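ALBA-Domain Protein (Trypanosoma brucei, PDB 7DL8) probably binds RNA, as a member of the Alba family of small alpha/beta nucleic-acid-binding proteins. Local coordinates at residues V26-T29 with K30-H34; V42-L45 with G46-N50. All coordinates share one frame; numbering follows the deposited sequence.

Contact 1: residues V26-T29 with K30-H34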
loop_
_atom_site.group_PDB
_atom_site.type_symbol
_atom_site.label_atom_id
_atom_site.label_comp_id
_atom_site.label_asym_id
_atom_site.label_seq_id
_atom_site.Cartn_x
_atom_site.Cartn_y
_atom_site.Cartn_z
ATOM N N VAL A 26 -6.479 -15.720 3.988
ATOM C CA VAL A 26 -7.634 -16.341 3.346
ATOM C C VAL A 26 -7.785 -17.787 3.803
ATOM O O VAL A 26 -8.892 -18.245 4.114
ATOM C CB VAL A 26 -7.509 -16.238 1.812
ATOM C CG1 VAL A 26 -8.440 -17.229 1.130
ATOM C CG2 VAL A 26 -7.808 -14.821 1.349
ATOM N N ASP A 27 -6.674 -18.524 3.866
ATOM C CA ASP A 27 -6.730 -19.917 4.297
ATOM C C ASP A 27 -7.115 -20.031 5.766
ATOM O O ASP A 27 -7.912 -20.899 6.139
ATOM C CB ASP A 27 -5.391 -20.602 4.031
ATOM C CG ASP A 27 -5.092 -20.738 2.552
ATOM O OD1 ASP A 27 -6.027 -20.578 1.739
ATOM O OD2 ASP A 27 -3.924 -21.008 2.203
ATOM N N ILE A 28 -6.542 -19.176 6.619
ATOM C CA ILE A 28 -6.884 -19.197 8.039
ATOM C C ILE A 28 -8.373 -18.928 8.228
ATOM O O ILE A 28 -9.051 -19.610 9.005
ATOM C CB ILE A 28 -6.023 -18.185 8.815
ATOM C CG1 ILE A 28 -4.582 -18.683 8.930
ATOM C CG2 ILE A 28 -6.603 -17.935 10.198
ATOM C CD1 ILE A 28 -3.614 -17.628 9.419
ATOM N N THR A 29 -8.900 -17.926 7.518
ATOM C CA THR A 29 -10.322 -17.614 7.621
ATOM C C THR A 29 -11.179 -18.793 7.172
ATOM O O THR A 29 -12.180 -19.124 7.818
ATOM C CB THR A 29 -10.650 -16.370 6.792
ATOM O OG1 THR A 29 -9.780 -15.295 7.174
ATOM C CG2 THR A 29 -12.096 -15.949 7.006
ATOM N N LYS A 30 -10.796 -19.441 6.068
ATOM C CA LYS A 30 -11.533 -20.612 5.604
ATOM C C LYS A 30 -11.455 -21.747 6.616
ATOM O O LYS A 30 -12.460 -22.413 6.893
ATOM C CB LYS A 30 -10.995 -21.068 4.247
ATOM C CG LYS A 30 -11.499 -20.252 3.070
ATOM C CD LYS A 30 -11.143 -20.911 1.746
ATOM C CE LYS A 30 -9.700 -20.641 1.359
ATOM N NZ LYS A 30 -9.429 -21.014 -0.058
ATOM N N HIS A 31 -10.267 -21.984 7.176
ATOM C CA HIS A 31 -10.100 -23.063 8.144
ATOM C C HIS A 31 -10.893 -22.793 9.416
ATOM O O HIS A 31 -11.473 -23.718 9.998
ATOM C CB HIS A 31 -8.618 -23.252 8.463
ATOM C CG HIS A 31 -8.361 -24.134 9.645
ATOM N ND1 HIS A 31 -8.518 -25.503 9.602
ATOM C CD2 HIS A 31 -7.954 -23.843 10.904
ATOM C CE1 HIS A 31 -8.221 -26.017 10.781
ATOM N NE2 HIS A 31 -7.875 -25.030 11.590
ATOM N N LEU A 32 -10.930 -21.536 9.864
ATOM C CA LEU A 32 -11.655 -21.214 11.089
ATOM C C LEU A 32 -13.158 -21.377 10.901
ATOM O O LEU A 32 -13.849 -21.877 11.795
ATOM C CB LEU A 32 -11.325 -19.790 11.538
ATOM C CG LEU A 32 -9.944 -19.560 12.154
ATOM C CD1 LEU A 32 -9.696 -18.076 12.373
ATOM C CD2 LEU A 32 -9.801 -20.329 13.458
ATOM N N LEU A 33 -13.677 -20.992 9.732
ATOM C CA LEU A 33 -15.101 -21.175 9.474
ATOM C C LEU A 33 -15.453 -22.653 9.370
ATOM O O LEU A 33 -16.489 -23.089 9.884
ATOM C CB LEU A 33 -15.504 -20.441 8.195
ATOM C CG LEU A 33 -15.487 -18.913 8.225
ATOM C CD1 LEU A 33 -15.739 -18.347 6.836
ATOM C CD2 LEU A 33 -16.513 -18.388 9.217
ATOM N N HIS A 34 -14.580 -23.445 8.747
ATOM C CA HIS A 34 -14.837 -24.873 8.606
ATOM C C HIS A 34 -14.754 -25.594 9.945
ATOM O O HIS A 34 -15.421 -26.618 10.138
ATOM C CB HIS A 34 -13.851 -25.477 7.607
ATOM C CG HIS A 34 -13.930 -26.967 7.498
ATOM N ND1 HIS A 34 -15.032 -27.621 6.988
ATOM C CD2 HIS A 34 -13.037 -27.933 7.819
ATOM C CE1 HIS A 34 -14.818 -28.923 7.010
ATOM N NE2 HIS A 34 -13.614 -29.140 7.509
#

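Contact 2: residues V42-L45 with G46-N50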
loop_
_atom_site.group_PDB
_atom_site.type_symbol
_atom_site.label_atom_id
_atom_site.label_comp_id
_atom_site.label_asym_id
_atom_site.label_seq_id
_atom_site.Cartn_x
_atom_site.Cartn_y
_atom_site.Cartn_z
ATOM N N VAL A 42 -12.088 -10.068 10.320
ATOM C CA VAL A 42 -10.911 -9.724 9.529
ATOM C C VAL A 42 -10.647 -8.234 9.702
ATOM O O VAL A 42 -11.466 -7.399 9.296
ATOM C CB VAL A 42 -11.100 -10.088 8.048
ATOM C CG1 VAL A 42 -9.830 -9.797 7.263
ATOM C CG2 VAL A 42 -11.496 -11.550 7.908
ATOM N N SER A 43 -9.510 -7.895 10.308
ATOM C CA SER A 43 -9.189 -6.519 10.653
ATOM C C SER A 43 -7.755 -6.190 10.253
ATOM O O SER A 43 -6.928 -7.079 10.035
ATOM C CB SER A 43 -9.391 -6.261 12.153
ATOM O OG SER A 43 -8.643 -7.178 12.931
ATOM N N ALA A 44 -7.467 -4.891 10.176
ATOM C CA ALA A 44 -6.125 -4.416 9.858
ATOM C C ALA A 44 -5.987 -2.966 10.301
ATOM O O ALA A 44 -6.978 -2.267 10.526
ATOM C CB ALA A 44 -5.816 -4.552 8.364
ATOM N N LEU A 45 -4.737 -2.523 10.417
ATOM C CA LEU A 45 -4.412 -1.186 10.891
ATOM C C LEU A 45 -3.731 -0.373 9.798
ATOM O O LEU A 45 -2.898 -0.895 9.053
ATOM C CB LEU A 45 -3.480 -1.247 12.106
ATOM C CG LEU A 45 -3.899 -2.026 13.348
ATOM C CD1 LEU A 45 -2.787 -1.922 14.377
ATOM C CD2 LEU A 45 -5.208 -1.518 13.926
ATOM N N GLY A 46 -4.084 0.906 9.725
ATOM C CA GLY A 46 -3.411 1.873 8.877
ATOM C C GLY A 46 -3.224 1.466 7.430
ATOM O O GLY A 46 -4.197 1.261 6.695
ATOM N N GLY A 47 -1.964 1.357 7.006
ATOM C CA GLY A 47 -1.645 1.035 5.628
ATOM C C GLY A 47 -2.011 -0.371 5.209
ATOM O O GLY A 47 -1.983 -0.661 4.008
ATOM N N ALA A 48 -2.335 -1.246 6.157
ATOM C CA ALA A 48 -2.758 -2.606 5.857
ATOM C C ALA A 48 -4.266 -2.736 5.689
ATOM O O ALA A 48 -4.755 -3.841 5.432
ATOM C CB ALA A 48 -2.277 -3.566 6.950
ATOM N N ILE A 49 -5.012 -1.637 5.832
ATOM C CA ILE A 49 -6.468 -1.691 5.711
ATOM C C ILE A 49 -6.881 -2.158 4.319
ATOM O O ILE A 49 -7.825 -2.943 4.169
ATOM C CB ILE A 49 -7.076 -0.318 6.057
ATOM C CG1 ILE A 49 -7.045 -0.088 7.571
ATOM C CG2 ILE A 49 -8.493 -0.195 5.517
ATOM C CD1 ILE A 49 -7.461 1.306 7.986
ATOM N N ASN A 50 -6.174 -1.699 3.284
ATOM C CA ASN A 50 -6.489 -2.141 1.928
ATOM C C ASN A 50 -6.224 -3.633 1.765
ATOM O O ASN A 50 -6.989 -4.338 1.096
ATOM C CB ASN A 50 -5.706 -1.320 0.900
ATOM C CG ASN A 50 -4.228 -1.645 0.890
ATOM O OD1 ASN A 50 -3.578 -1.660 1.933
ATOM N ND2 ASN A 50 -3.689 -1.905 -0.295
#

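Contact 1: residues V26-T29 with K30-H34
Val26 meets Lys30 one helical turn further on, its CG1 lying 3.6 Å from Lys30 CE as the two side chains run alongside each other. That methyl is placed by a chi1 of 162°, which sets CG1 opposite the backbone N. The backbone joins the same pair, Lys30 N donating to Val26 O at 3.0 Å. From the next position Asp27 sends its carboxylate in the same direction as the lysine, but Asp27 OD1 stays 3.9 Å from Lys30 NZ, a long salt bridge. Hydrogen bonds to Gln62 and Gln105 fix the ammonium, and the carboxylate is likely only a weak electrostatic partner. These i to i+3 and i to i+4 pairs lie on helix 22-34, the crossover helix of the beta-alpha-beta unit formed with strands 13-16 and 39-45. Ile28 packs on Leu32, CG2 to CD1 at 3.8 Å, both side chains leaning the same way and both touching Val14 of strand 13-16. Leu32 N closes this turn on Ile28 O at 2.8 Å. At Thr29 the hydroxyl bonds back to Phe25 O, while the carbonyl O accepts from Leu33 N at 3.1 Å and has Leu33 CG packed 3.3 Å away.

Contact 2: residues V42-L45 with G46-N50
Ala44 and Ala48 face each other where strand 39-45 turns into helix 49-61, their CB atoms 3.9 Å apart. Both CA-CB bonds point to the opposing segment, and methyl-sized groups let the two backbones come close: Ala44 CB lies 3.2 Å from Ala48 O. The CG1 of Ile49 comes to 3.7 Å from Ala44 O, a van der Waals approach to a polar atom. A chi1 of -75° turns CG1 opposite the carbonyl carbon of Ile49, and the same residue also packs on Ile88 of strand 84-94. The CB bond of Leu45 points away from 46-50, and its side chain packs on Val85 and Lys87 of strand 84-94 and on Arg15 of strand 13-16.

Hydrogen bonding between the segments is carried by the backbone. Ala48 N donates to Leu45 O at 3.0 Å with an N-H...O angle of 155°. One residue later, and now inside 46-50, Ile49 N repeats the i to i+3 step on Gly46 O, at 3.1 Å. These successive bonds wind the chain into the short 3-10 segment that precedes the helix. Gly46 has a positive phi of 50°, a region that favours glycine.

Beyond the turn, Asn50 packs on Gly46 of the second subunit, and its backbone N makes a weak hydrogen bond to Asn50 OD1 of that subunit. The whole is a tight strand-to-helix connection, a beta-alpha turn of the Alba fold, set at a subunit interface.

Contact 1 closes before contact 2 opens along the chain, and their centres are about 18 Å apart. Contact 1 belongs to helix 22-34, close to the centre of the chain, whereas contact 2, about 14 Å from that centre, marks the passage from strand 39-45 to helix 49-61. Strand 39-45, which follows helix 22-34, thus ends at contact 2, and the two contacts meet at Thr29 OG1 and Val42 CG2, 4.2 Å apart. Val26 and Lys30 of contact 1 also pack on helix 49-61, which contact 2 starts. Both belong to the Alba fold: contact 1 to the crossover helix of the beta-alpha-beta unit, while contact 2 reaches the second subunit.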